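Local atomic coordinates of uncharacterized protein (Leptospirillum rubarum, PDB entry 3OMD), a protein that is of unknown function and belongs to a family defined by an equally uncharacterised domain, here folded as an all-helical chain. Residues K112-Y115 with F116-V119; S89-P92 with K93-E96; N99-Y102 with E103-P107. One frame throughout, in Å; residues are numbered along the deposited sequence.

Overall arrangement
All three contacts are local, each between neighbouring turns of one continuous run of chain. Interactions 2 and 3 share helix 92-104: residues 89-96 start it and residues 99-107 finish it, their centres about 16 Å apart. Interaction 1 lies on the next helix, 110-123, about 32 Å from interaction 2 between centres, and meets interaction 3 through Pro107, which packs on Lys112, Trp113 and Phe116. It is a surface contact, dominated by a flat cation-pi stack and a salt bridge. The other two are partly buried, and their chemistry is that of helix ends: a side-chain cap at the start, and weakening backbone bonds, a serine hydroxyl and a bridging water at the finish.

Interaction 1: residues K112-Y115 with F116-V119; sequences KWDY and FRSV
Arg117 reaches back one turn to Trp113 and lays its guanidinium flat over one face of the indole, the centres 3.5 Å apart and the planes within 2° of parallel. This is a cation-pi contact as well as a stack: Arg117 CZ sits over the six-membered ring of Trp113, with Arg117 NH1 3.3 Å from Trp113 CZ2. With Trp113 CG anti to the backbone N (chi1 -176°) and the arginine chain bent at chi3, the two groups come face to face.

Charge pairing adds to this. Asp114 OD1 meets Arg117 NH2 at 2.8 Å, at the guanidinium edge and near its plane; the salt bridge includes only a weak hydrogen bond, its N-H bent at 130°. Lys112 NZ forms its salt bridge with Asp108, outside these turns.

The backbone carries the ordinary i to i+4 bonding of alpha-helix 110-123, as from Phe116 N to Lys112 O at 2.8 Å. A weak bond from Arg117 NE gives Trp113 O a second donor besides Arg117 N.

The apolar contact joins Tyr115 and Val119: Tyr115 CE1 approaches Val119 CG2 to 3.4 Å, the methyl reaching the ring obliquely. Val119 also touches Leu136 of helix 133-140, while Phe116 meets Trp133 edge-to-face.

Interaction 2: residues S89-P92 with K93-E96; sequences SKNP and KEVE
Asn91 caps the start of helix 92-104, its side chain accepting from Glu94 across the first turn, where the loop after helix 75-85 gives way to the new helix. It is the N-cap residue: Asn91 OD1 takes the N-H of Glu94 at 3.1 Å, with an N-H...O angle of 151°. The donor stands above the amide's carbonyl plane, 39° out of it, and so misses the lone-pair direction. Asn91 CG lies beside its own carbonyl carbon (chi1 -175°), which swings the amide over the first turn; OD1 is also 3.0 Å from Lys93 N.

The Asn91 carbonyl begins the regular helical bonding by accepting from Val95 N at 3.0 Å, and Pro92 O follows with Glu96 N. Pro92 itself occupies the first turn, a place where proline's missing N-H costs the helix no bond.

Glu94 folds its aliphatic part against the cap, while its carboxylate turns to Arg88 in a salt bridge. The amide of Asn91 and the carboxylate of Glu94 are nearly perpendicular. On the buried side, Val95 and Ser89 both touch Phe58 of helix 50-58, and Val95 CG2 comes within 3.5 Å of Ser89 O.

Interaction 3: residues N99-Y102 with E103-P107; sequences NREY and ESRSP
Ser104 OG, in one of its two conformers, bonds to the carbonyl oxygen of Glu101 at 2.7 Å, turning a side-chain hydroxyl back onto the helix three residues earlier. Its chi1 of 76° sets OG between the backbone N and the carbonyl carbon. The same oxygen, Glu101 O, also takes a weak bond from Ser104 N at 3.1 Å, so one residue grips it twice. One residue earlier the bonding is still regular, with Glu103 N giving to Asn99 O at 2.9 Å.

Beyond that the pattern frays. Ser104 N divides its hydrogen between Arg100 O and Glu101 O, weakly in each case, and Arg105 N gives to Tyr102 O at 3.3 Å from well above the carbonyl plane (68°). This is the C-terminal end of helix 92-104, where i to i+4 bonds give way to i to i+3 ones before the chain runs on in extended form. A water spans the exit, donating to Tyr102 O and to Arg105 O. Ser106 OG, likewise in one of two conformers, then reaches back to Ser104 O, 2.9 Å away.

Glu101 and Arg105 form only a long salt bridge: Glu101 OE2 is 3.9 Å from Arg105 NH2 and well out of the guanidinium plane, so charge rather than a directed N-H links them. The Arg105 chain runs extended from CG to NE, CG passing 3.3 Å from Glu101 O, and its side chain packs on Leu50 and Ala53 of helix 50-58.

Glu103 forms a salt bridge with Arg19, with Glu103 CG 3.2 Å from Asn99 O. The buried Asn99 amide bonds to the backbone at Gly22 and Asp24, while buried Tyr102 bonds through OH to His25 and packs against Leu50 and Val134.

Interaction 1: residues K112-Y115 with F116-V119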
ATOM      1  N   LYS A 112      18.058 -10.035   2.067  1.00 14.85           N
ATOM      2  CA  LYS A 112      16.604  -9.842   2.004  1.00 14.48           C
ATOM      3  C   LYS A 112      15.945 -11.000   1.234  1.00 14.37           C
ATOM      4  O   LYS A 112      14.787 -11.362   1.505  1.00 14.60           O
ATOM      5  CB  LYS A 112      16.274  -8.511   1.326  1.00 14.73           C
ATOM      6  CG  LYS A 112      16.546  -7.310   2.197  1.00 18.02           C
ATOM      7  CD  LYS A 112      16.046  -6.025   1.585  1.00 26.05           C
ATOM      8  CE  LYS A 112      16.366  -4.802   2.436  1.00 30.51           C
ATOM      9  NZ  LYS A 112      16.088  -3.576   1.609  1.00 32.30           N
ATOM     10  N   TRP A 113      16.665 -11.574   0.263  1.00 14.54           N
ATOM     11  CA  TRP A 113      16.149 -12.731  -0.465  1.00 14.44           C
ATOM     12  C   TRP A 113      15.926 -13.924   0.472  1.00 16.16           C
ATOM     13  O   TRP A 113      14.921 -14.622   0.342  1.00 16.42           O
ATOM     14  CB  TRP A 113      17.126 -13.104  -1.576  1.00 16.30           C
ATOM     15  CG  TRP A 113      16.753 -14.201  -2.482  1.00 16.96           C
ATOM     16  CD1 TRP A 113      15.520 -14.476  -3.022  1.00 18.41           C
ATOM     17  CD2 TRP A 113      17.669 -15.130  -3.065  1.00 19.02           C
ATOM     18  NE1 TRP A 113      15.624 -15.542  -3.891  1.00 21.54           N
ATOM     19  CE2 TRP A 113      16.928 -15.960  -3.936  1.00 18.70           C
ATOM     20  CE3 TRP A 113      19.052 -15.351  -2.925  1.00 19.62           C
ATOM     21  CZ2 TRP A 113      17.529 -17.019  -4.656  1.00 22.57           C
ATOM     22  CZ3 TRP A 113      19.638 -16.393  -3.638  1.00 21.34           C
ATOM     23  CH2 TRP A 113      18.873 -17.210  -4.499  1.00 21.01           C
ATOM     24  N   ASP A 114      16.862 -14.144   1.398  1.00 15.59           N
ATOM     25  CA  ASP A 114      16.686 -15.201   2.423  1.00 16.64           C
ATOM     26  C   ASP A 114      15.442 -14.947   3.273  1.00 16.58           C
ATOM     27  O   ASP A 114      14.649 -15.867   3.529  1.00 17.07           O
ATOM     28  CB  ASP A 114      17.931 -15.317   3.307  1.00 17.07           C
ATOM     29  CG  ASP A 114      19.136 -15.850   2.567  1.00 21.44           C
ATOM     30  OD1 ASP A 114      18.985 -16.452   1.474  1.00 23.58           O
ATOM     31  OD2 ASP A 114      20.264 -15.628   3.096  1.00 24.75           O
ATOM     32  N   TYR A 115      15.252 -13.699   3.694  1.00 15.01           N
ATOM     33  CA  TYR A 115      14.089 -13.339   4.505  1.00 14.95           C
ATOM     34  C   TYR A 115      12.788 -13.579   3.720  1.00 15.05           C
ATOM     35  O   TYR A 115      11.844 -14.222   4.232  1.00 14.47           O
ATOM     36  CB  TYR A 115      14.227 -11.877   4.974  1.00 14.86           C
ATOM     37  CG  TYR A 115      12.990 -11.323   5.605  1.00 13.94           C
ATOM     38  CD1 TYR A 115      12.314 -12.023   6.603  1.00 14.25           C
ATOM     39  CD2 TYR A 115      12.486 -10.074   5.199  1.00 16.26           C
ATOM     40  CE1 TYR A 115      11.158 -11.493   7.201  1.00 15.41           C
ATOM     41  CE2 TYR A 115      11.354  -9.542   5.806  1.00 16.95           C
ATOM     42  CZ  TYR A 115      10.687 -10.262   6.786  1.00 16.77           C
ATOM     43  OH  TYR A 115       9.548  -9.733   7.363  1.00 18.95           O
ATOM     44  N   PHE A 116      12.741 -13.048   2.486  1.00 15.12           N
ATOM     45  CA  PHE A 116      11.536 -13.208   1.640  1.00 14.17           C
ATOM     46  C   PHE A 116      11.160 -14.685   1.532  1.00 15.80           C
ATOM     47  O   PHE A 116       9.993 -15.076   1.730  1.00 15.97           O
ATOM     48  CB  PHE A 116      11.858 -12.654   0.240  1.00 13.77           C
ATOM     49  CG  PHE A 116      10.722 -12.747  -0.747  1.00 14.10           C
ATOM     50  CD1 PHE A 116       9.926 -11.623  -1.001  1.00 14.51           C
ATOM     51  CD2 PHE A 116      10.436 -13.929  -1.391  1.00 16.78           C
ATOM     52  CE1 PHE A 116       8.856 -11.696  -1.932  1.00 15.49           C
ATOM     53  CE2 PHE A 116       9.379 -14.013  -2.316  1.00 17.58           C
ATOM     54  CZ  PHE A 116       8.577 -12.887  -2.568  1.00 16.87           C
ATOM     55  N   ARG A 117      12.152 -15.517   1.258  1.00 15.63           N
ATOM     56  CA  ARG A 117      11.837 -16.939   1.072  1.00 17.17           C
ATOM     57  C   ARG A 117      11.400 -17.627   2.372  1.00 17.34           C
ATOM     58  O   ARG A 117      10.554 -18.516   2.335  1.00 18.97           O
ATOM     59  CB  ARG A 117      13.001 -17.667   0.412  1.00 18.50           C
ATOM     60  CG  ARG A 117      13.165 -17.161  -1.047  1.00 20.27           C
ATOM     61  CD  ARG A 117      14.296 -17.910  -1.721  1.00 23.50           C
ATOM     62  NE  ARG A 117      15.551 -17.546  -1.088  1.00 23.90           N
ATOM     63  CZ  ARG A 117      16.718 -18.145  -1.325  1.00 25.93           C
ATOM     64  NH1 ARG A 117      16.794 -19.153  -2.197  1.00 26.51           N
ATOM     65  NH2 ARG A 117      17.811 -17.723  -0.697  1.00 26.10           N
ATOM     66  N   SER A 118      11.944 -17.190   3.503  0.50 16.87           N
ATOM     67  CA  SER A 118      11.523 -17.723   4.799  0.50 17.91           C
ATOM     68  C   SER A 118      10.057 -17.376   5.092  0.50 18.26           C
ATOM     69  O   SER A 118       9.307 -18.204   5.630  0.50 19.19           O
ATOM     70  CB  SER A 118      12.421 -17.180   5.886  0.50 17.98           C
ATOM     71  OG  SER A 118      12.077 -17.770   7.110  0.50 17.64           O
ATOM     72  N   VAL A 119       9.652 -16.149   4.762  1.00 17.49           N
ATOM     73  CA  VAL A 119       8.244 -15.751   4.942  1.00 17.52           C
ATOM     74  C   VAL A 119       7.365 -16.572   4.017  1.00 18.86           C
ATOM     75  O   VAL A 119       6.366 -17.160   4.446  1.00 19.47           O
ATOM     76  CB  VAL A 119       8.041 -14.249   4.644  1.00 16.80           C
ATOM     77  CG1 VAL A 119       6.546 -13.897   4.730  1.00 17.41           C
ATOM     78  CG2 VAL A 119       8.816 -13.435   5.672  1.00 18.62           C
TER

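Interaction 2: residues S89-P92 with K93-E96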
ATOM      1  N   SER A  89       0.284  12.604 -10.444  1.00 14.77           N
ATOM      2  CA  SER A  89      -0.786  11.581 -10.331  1.00 14.26           C
ATOM      3  C   SER A  89      -1.889  11.754 -11.398  1.00 14.11           C
ATOM      4  O   SER A  89      -2.703  10.833 -11.599  1.00 15.09           O
ATOM      5  CB  SER A  89      -1.446  11.627  -8.945  1.00 14.14           C
ATOM      6  OG  SER A  89      -2.309  12.764  -8.808  1.00 15.38           O
ATOM      7  N   LYS A  90      -1.921  12.925 -12.044  1.00 16.31           N
ATOM      8  CA  LYS A  90      -2.905  13.204 -13.111  1.00 16.06           C
ATOM      9  C   LYS A  90      -2.415  12.773 -14.499  1.00 15.92           C
ATOM     10  O   LYS A  90      -3.139  12.977 -15.499  1.00 18.07           O
ATOM     11  CB  LYS A  90      -3.246  14.694 -13.173  1.00 18.15           C
ATOM     12  CG  LYS A  90      -3.863  15.255 -11.912  1.00 20.03           C
ATOM     13  CD  LYS A  90      -4.212  16.746 -12.237  1.00 25.67           C
ATOM     14  CE  LYS A  90      -4.205  17.652 -11.101  1.00 26.97           C
ATOM     15  NZ  LYS A  90      -4.494  18.980 -11.689  1.00 28.51           N
ATOM     16  N   ASN A  91      -1.220  12.168 -14.551  1.00 15.61           N
ATOM     17  CA  ASN A  91      -0.646  11.700 -15.802  1.00 17.02           C
ATOM     18  C   ASN A  91      -0.684  10.173 -15.858  1.00 16.54           C
ATOM     19  O   ASN A  91       0.063   9.517 -15.126  1.00 15.71           O
ATOM     20  CB  ASN A  91       0.809  12.210 -15.911  1.00 17.65           C
ATOM     21  CG  ASN A  91       1.462  11.864 -17.235  1.00 23.56           C
ATOM     22  OD1 ASN A  91       1.516  10.701 -17.634  1.00 29.04           O
ATOM     23  ND2 ASN A  91       2.003  12.881 -17.909  1.00 28.98           N
ATOM     24  N   PRO A  92      -1.566   9.609 -16.699  1.00 16.64           N
ATOM     25  CA  PRO A  92      -1.705   8.150 -16.601  1.00 16.45           C
ATOM     26  C   PRO A  92      -0.426   7.379 -16.912  1.00 16.07           C
ATOM     27  O   PRO A  92      -0.219   6.298 -16.333  1.00 16.39           O
ATOM     28  CB  PRO A  92      -2.801   7.820 -17.603  1.00 17.81           C
ATOM     29  CG  PRO A  92      -3.600   9.082 -17.701  1.00 19.44           C
ATOM     30  CD  PRO A  92      -2.629  10.216 -17.529  1.00 18.85           C
ATOM     31  N   LYS A  93       0.432   7.889 -17.797  1.00 17.38           N
ATOM     32  CA  LYS A  93       1.698   7.180 -18.053  1.00 17.76           C
ATOM     33  C   LYS A  93       2.635   7.204 -16.849  1.00 17.53           C
ATOM     34  O   LYS A  93       3.412   6.266 -16.613  1.00 16.53           O
ATOM     35  CB  LYS A  93       2.405   7.762 -19.268  1.00 19.76           C
ATOM     36  CG  LYS A  93       1.644   7.473 -20.550  1.00 25.29           C
ATOM     37  CD  LYS A  93       2.421   7.985 -21.761  1.00 33.98           C
ATOM     38  CE  LYS A  93       1.853   7.375 -23.063  1.00 39.08           C
ATOM     39  NZ  LYS A  93       0.479   7.878 -23.367  1.00 42.64           N
ATOM     40  N   GLU A  94       2.571   8.279 -16.074  1.00 15.73           N
ATOM     41  CA  GLU A  94       3.353   8.305 -14.842  1.00 14.84           C
ATOM     42  C   GLU A  94       2.807   7.345 -13.802  1.00 14.36           C
ATOM     43  O   GLU A  94       3.592   6.664 -13.112  1.00 14.33           O
ATOM     44  CB  GLU A  94       3.413   9.717 -14.247  1.00 15.24           C
ATOM     45  CG  GLU A  94       4.229  10.711 -15.105  1.00 17.71           C
ATOM     46  CD  GLU A  94       5.629  10.184 -15.326  1.00 16.53           C
ATOM     47  OE1 GLU A  94       6.365   9.990 -14.328  1.00 17.86           O
ATOM     48  OE2 GLU A  94       6.022   9.980 -16.489  1.00 20.45           O
ATOM     49  N   VAL A  95       1.479   7.277 -13.667  1.00 13.53           N
ATOM     50  CA  VAL A  95       0.883   6.283 -12.753  1.00 12.84           C
ATOM     51  C   VAL A  95       1.284   4.864 -13.188  1.00 12.78           C
ATOM     52  O   VAL A  95       1.629   4.021 -12.338  1.00 13.07           O
ATOM     53  CB  VAL A  95      -0.638   6.498 -12.703  1.00 12.69           C
ATOM     54  CG1 VAL A  95      -1.290   5.394 -11.931  1.00 14.35           C
ATOM     55  CG2 VAL A  95      -0.976   7.849 -12.031  1.00 13.97           C
ATOM     56  N   GLU A  96       1.243   4.604 -14.496  0.50 13.82           N
ATOM     57  CA  GLU A  96       1.614   3.288 -15.022  0.50 14.31           C
ATOM     58  C   GLU A  96       3.093   3.026 -14.725  0.50 14.16           C
ATOM     59  O   GLU A  96       3.463   1.916 -14.362  0.50 14.09           O
ATOM     60  CB  GLU A  96       1.264   3.229 -16.518  0.50 16.76           C
ATOM     61  CG  GLU A  96      -0.218   2.890 -16.762  0.50 20.21           C
ATOM     62  CD  GLU A  96      -0.915   3.562 -17.974  0.50 28.18           C
ATOM     63  OE1 GLU A  96      -0.385   3.548 -19.094  0.50 30.44           O
ATOM     64  OE2 GLU A  96      -2.048   4.077 -17.799  0.50 31.45           O
TER

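Interaction 3: residues N99-Y102 with E103-P107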
ATOM      1  N   ASN A  99       3.341   2.002 -11.085  1.00 11.69           N
ATOM      2  CA  ASN A  99       2.826   0.639 -10.914  1.00 11.19           C
ATOM      3  C   ASN A  99       3.810  -0.395 -11.386  1.00 11.06           C
ATOM      4  O   ASN A  99       3.953  -1.458 -10.763  1.00 12.10           O
ATOM      5  CB  ASN A  99       1.547   0.438 -11.720  1.00 11.94           C
ATOM      6  CG  ASN A  99       0.341   1.206 -11.156  1.00 11.49           C
ATOM      7  OD1 ASN A  99       0.343   1.764 -10.043  1.00 11.80           O
ATOM      8  ND2 ASN A  99      -0.726   1.230 -11.965  1.00 14.06           N
ATOM      9  N   ARG A 100       4.451  -0.141 -12.531  1.00 12.41           N
ATOM     10  CA  ARG A 100       5.350  -1.166 -13.086  1.00 12.47           C
ATOM     11  C   ARG A 100       6.535  -1.373 -12.137  1.00 13.64           C
ATOM     12  O   ARG A 100       6.929  -2.525 -11.862  1.00 14.65           O
ATOM     13  CB  ARG A 100       5.829  -0.723 -14.481  1.00 14.26           C
ATOM     14  CG  ARG A 100       6.884  -1.621 -15.083  1.00 19.08           C
ATOM     15  CD  ARG A 100       7.555  -0.909 -16.279  1.00 23.28           C
ATOM     16  NE  ARG A 100       8.628  -1.730 -16.850  1.00 26.58           N
ATOM     17  CZ  ARG A 100       9.378  -1.390 -17.900  1.00 26.90           C
ATOM     18  NH1 ARG A 100       9.177  -0.236 -18.546  1.00 28.39           N
ATOM     19  NH2 ARG A 100      10.297  -2.236 -18.341  1.00 26.59           N
ATOM     20  N   GLU A 101       7.073  -0.275 -11.599  1.00 12.64           N
ATOM     21  CA  GLU A 101       8.204  -0.417 -10.680  1.00 13.25           C
ATOM     22  C   GLU A 101       7.757  -1.071  -9.362  1.00 12.20           C
ATOM     23  O   GLU A 101       8.421  -1.963  -8.844  1.00 13.76           O
ATOM     24  CB  GLU A 101       8.894   0.939 -10.445  1.00 13.75           C
ATOM     25  CG  GLU A 101      10.104   0.792  -9.543  1.00 16.27           C
ATOM     26  CD  GLU A 101      10.998   2.007  -9.464  1.00 20.28           C
ATOM     27  OE1 GLU A 101      10.740   3.019 -10.125  1.00 20.42           O
ATOM     28  OE2 GLU A 101      12.012   1.915  -8.738  1.00 23.91           O
ATOM     29  N   TYR A 102       6.619  -0.627  -8.827  1.00 11.49           N
ATOM     30  CA  TYR A 102       6.077  -1.151  -7.569  1.00 11.30           C
ATOM     31  C   TYR A 102       5.841  -2.650  -7.661  1.00 11.78           C
ATOM     32  O   TYR A 102       6.235  -3.404  -6.757  1.00 12.51           O
ATOM     33  CB  TYR A 102       4.768  -0.421  -7.361  1.00 11.50           C
ATOM     34  CG  TYR A 102       3.930  -0.780  -6.164  1.00 11.35           C
ATOM     35  CD1 TYR A 102       4.235  -0.263  -4.879  1.00 12.19           C
ATOM     36  CD2 TYR A 102       2.775  -1.551  -6.297  1.00 12.61           C
ATOM     37  CE1 TYR A 102       3.391  -0.529  -3.765  1.00 12.63           C
ATOM     38  CE2 TYR A 102       1.940  -1.833  -5.208  1.00 13.01           C
ATOM     39  CZ  TYR A 102       2.255  -1.316  -3.969  1.00 12.28           C
ATOM     40  OH  TYR A 102       1.418  -1.571  -2.934  1.00 13.41           O
ATOM     41  N   GLU A 103       5.209  -3.077  -8.754  1.00 11.87           N
ATOM     42  CA  GLU A 103       4.895  -4.516  -8.920  1.00 12.17           C
ATOM     43  C   GLU A 103       6.161  -5.345  -9.205  1.00 12.07           C
ATOM     44  O   GLU A 103       6.139  -6.566  -9.044  1.00 14.65           O
ATOM     45  CB  GLU A 103       3.874  -4.701 -10.035  1.00 13.06           C
ATOM     46  CG  GLU A 103       2.517  -4.127  -9.636  1.00 13.76           C
ATOM     47  CD  GLU A 103       1.498  -4.179 -10.723  1.00 17.55           C
ATOM     48  OE1 GLU A 103       1.624  -5.032 -11.658  1.00 24.76           O
ATOM     49  OE2 GLU A 103       0.554  -3.367 -10.676  1.00 15.23           O
ATOM     50  N   SER A 104       7.251  -4.693  -9.628  0.50 13.52           N
ATOM     51  CA  SER A 104       8.497  -5.416  -9.892  0.50 13.78           C
ATOM     52  C   SER A 104       9.368  -5.557  -8.658  0.50 14.02           C
ATOM     53  O   SER A 104      10.331  -6.327  -8.680  0.50 14.62           O
ATOM     54  CB  SER A 104       9.324  -4.693 -10.962  0.50 14.78           C
ATOM     55  OG  SER A 104       9.969  -3.550 -10.425  0.50 13.43           O
ATOM     56  N   ARG A 105       9.061  -4.811  -7.592  1.00 14.07           N
ATOM     57  CA  ARG A 105       9.963  -4.772  -6.414  1.00 14.82           C
ATOM     58  C   ARG A 105      10.186  -6.154  -5.838  1.00 14.54           C
ATOM     59  O   ARG A 105       9.238  -6.850  -5.483  1.00 14.31           O
ATOM     60  CB  ARG A 105       9.423  -3.822  -5.338  1.00 16.03           C
ATOM     61  CG  ARG A 105       9.565  -2.373  -5.729  1.00 19.79           C
ATOM     62  CD  ARG A 105       8.905  -1.393  -4.721  1.00 27.15           C
ATOM     63  NE  ARG A 105       9.051   0.018  -5.169  1.00 30.81           N
ATOM     64  CZ  ARG A 105      10.091   0.792  -4.880  1.00 34.23           C
ATOM     65  NH1 ARG A 105      11.079   0.312  -4.129  1.00 38.08           N
ATOM     66  NH2 ARG A 105      10.153   2.044  -5.339  1.00 31.91           N
ATOM     67  N   SER A 106      11.458  -6.523  -5.726  0.50 14.18           N
ATOM     68  CA  SER A 106      11.854  -7.839  -5.248  0.50 14.05           C
ATOM     69  C   SER A 106      12.953  -7.641  -4.211  0.50 14.28           C
ATOM     70  O   SER A 106      13.485  -6.539  -4.093  0.50 14.46           O
ATOM     71  CB  SER A 106      12.298  -8.703  -6.426  0.50 15.36           C
ATOM     72  OG  SER A 106      11.266  -8.788  -7.398  0.50 13.80           O
ATOM     73  N   PRO A 107      13.268  -8.690  -3.433  1.00 14.30           N
ATOM     74  CA  PRO A 107      14.284  -8.503  -2.377  1.00 14.53           C
ATOM     75  C   PRO A 107      15.587  -7.971  -2.973  1.00 13.93           C
ATOM     76  O   PRO A 107      16.133  -8.527  -3.949  1.00 16.08           O
ATOM     77  CB  PRO A 107      14.478  -9.920  -1.802  1.00 15.57           C
ATOM     78  CG  PRO A 107      13.339 -10.725  -2.285  1.00 16.97           C
ATOM     79  CD  PRO A 107      12.566  -9.981  -3.293  1.00 16.10           C
TER
HETATM   80  O   HOH W   1       6.601  -5.944  -5.377  1.00 13.86           O